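Local coordinates for protein octaprenyl-diphosphate synthase (Bacteroides thetaiotaomicron, PDB 3RMG) that probably acts as a magnesium-dependent prenyltransferase of the FPP/GGPP synthase family, building isoprenoid diphosphates, at residues E127-N130 and I134-L137. Residues are numbered along the deposited sequence; the frame is centred on the assembly and turned at random.
Sequences EQTN and IIRL
Ile-135 lays its longer branch against the backbone of Glu-127. Its CD1 lies 3.7 Å from Glu-127 CA, and CG1 is 4.0 Å from the same CA. CG1 stands anti to the carbonyl carbon (chi1 -65°) and CD1 continues the chain in extended form, which carries the methyl across to the other helix. The CB of Glu-127 points away from segment 134-137, and the contact is mainly with its CA.

The second van der Waals contact joins Thr-129 and Ile-134, whose side chains cross at a slant. Here the short branch of the isoleucine does most of the touching. Ile-134 CG2 is 3.8 Å from Thr-129 OG1 and also 3.8 Å from Thr-129 CG2, so one methyl meets both the hydroxyl and the methyl of the threonine. Ile-134 also touches Leu-187 and Ser-188 of helix 174-188, while Thr-129 rests on Ala-68 and His-71 of helix 67-90.

No hydrogen bond links the two segments. Thr-129 OG1 and Glu-127 OE2 find their polar partners elsewhere. Thr-129 OG1 sits between its own N and carbonyl carbon (chi1 76°) and is hydrogen-bonded to Ala-126 O and Asn-131 N, which ties the hydroxyl into the turn. Asn-130 N bonds to Glu-127 O at 2.7 Å, and Asn-130 has positive phi, where the chain leaves the helix. Across the dimer, Glu-127 OE2 forms a salt bridge with Arg-136 of the second subunit, and Glu-127 and Ile-135 also pack on Ile-135 and Glu-127 of that subunit, respectively.

The arrangement is a short turn between the consecutive helices 102-128 and 132-154. It joins them within the all-alpha isoprenoid synthase fold, at the dimer interface.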
loop_
_atom_site.group_PDB
_atom_site.type_symbol
_atom_site.label_atom_id
_atom_site.label_comp_id
_atom_site.label_asym_id
_atom_site.label_seq_id
_atom_site.Cartn_x
_atom_site.Cartn_y
_atom_site.Cartn_z
ATOM N N GLU A 127 -4.253 -13.359 -0.789
ATOM C CA GLU A 127 -5.093 -13.974 -1.812
ATOM C C GLU A 127 -4.680 -15.432 -2.029
ATOM O O GLU A 127 -5.520 -16.345 -2.084
ATOM C CB GLU A 127 -5.021 -13.151 -3.101
ATOM C CG GLU A 127 -5.893 -13.674 -4.220
ATOM C CD GLU A 127 -5.242 -14.844 -4.932
ATOM O OE1 GLU A 127 -3.987 -14.804 -5.111
ATOM O OE2 GLU A 127 -5.989 -15.782 -5.297
ATOM N N GLN A 128 -3.376 -15.668 -2.093
ATOM C CA GLN A 128 -2.864 -17.044 -2.137
ATOM C C GLN A 128 -3.318 -17.967 -0.992
ATOM O O GLN A 128 -3.140 -19.189 -1.098
ATOM C CB GLN A 128 -1.346 -17.058 -2.233
ATOM C CG GLN A 128 -0.789 -16.488 -3.533
ATOM C CD GLN A 128 0.711 -16.640 -3.601
ATOM O OE1 GLN A 128 1.456 -15.744 -3.196
ATOM N NE2 GLN A 128 1.168 -17.799 -4.078
ATOM N N THR A 129 -3.900 -17.416 0.087
ATOM C CA THR A 129 -4.554 -18.272 1.096
ATOM C C THR A 129 -5.837 -18.893 0.558
ATOM O O THR A 129 -6.427 -19.789 1.181
ATOM C CB THR A 129 -4.978 -17.513 2.389
ATOM O OG1 THR A 129 -6.162 -16.738 2.132
ATOM C CG2 THR A 129 -3.862 -16.620 2.922
ATOM N N ASN A 130 -6.306 -18.381 -0.570
ATOM C CA ASN A 130 -7.598 -18.801 -1.112
ATOM C C ASN A 130 -8.706 -18.763 -0.069
ATOM O O ASN A 130 -9.622 -19.582 -0.104
ATOM C CB ASN A 130 -7.510 -20.205 -1.725
ATOM C CG ASN A 130 -6.397 -20.324 -2.771
ATOM O OD1 ASN A 130 -6.275 -19.489 -3.674
ATOM N ND2 ASN A 130 -5.584 -21.375 -2.652
ATOM N N ILE A 134 -9.844 -14.295 5.327
ATOM C CA ILE A 134 -8.477 -13.920 5.609
ATOM C C ILE A 134 -8.145 -12.722 4.751
ATOM O O ILE A 134 -7.462 -11.795 5.187
ATOM C CB ILE A 134 -7.509 -15.075 5.338
ATOM C CG1 ILE A 134 -7.664 -16.141 6.429
ATOM C CG2 ILE A 134 -6.108 -14.553 5.268
ATOM C CD1 ILE A 134 -6.876 -17.439 6.155
ATOM N N ILE A 135 -8.639 -12.735 3.521
ATOM C CA ILE A 135 -8.470 -11.588 2.647
ATOM C C ILE A 135 -9.170 -10.372 3.260
ATOM O O ILE A 135 -8.610 -9.287 3.347
ATOM C CB ILE A 135 -8.987 -11.891 1.229
ATOM C CG1 ILE A 135 -8.114 -12.992 0.592
ATOM C CG2 ILE A 135 -8.957 -10.627 0.377
ATOM C CD1 ILE A 135 -8.595 -13.509 -0.748
ATOM N N ARG A 136 -10.401 -10.574 3.705
ATOM C CA ARG A 136 -11.119 -9.524 4.397
ATOM C C ARG A 136 -10.335 -9.032 5.616
ATOM O O ARG A 136 -10.209 -7.826 5.835
ATOM C CB ARG A 136 -12.500 -10.027 4.817
ATOM C CG ARG A 136 -13.542 -8.936 4.947
ATOM C CD ARG A 136 -14.859 -9.399 4.345
ATOM N NE ARG A 136 -15.101 -10.818 4.604
ATOM C CZ ARG A 136 -15.850 -11.608 3.839
ATOM N NH1 ARG A 136 -16.445 -11.125 2.758
ATOM N NH2 ARG A 136 -16.009 -12.885 4.156
ATOM N N LEU A 137 -9.801 -9.962 6.405
ATOM C CA LEU A 137 -9.109 -9.598 7.637
ATOM C C LEU A 137 -7.873 -8.755 7.337
ATOM O O LEU A 137 -7.626 -7.731 7.968
ATOM C CB LEU A 137 -8.744 -10.856 8.444
ATOM C CG LEU A 137 -7.727 -10.735 9.587
ATOM C CD1 LEU A 137 -7.798 -11.916 10.528
ATOM C CD2 LEU A 137 -6.324 -10.625 9.030
#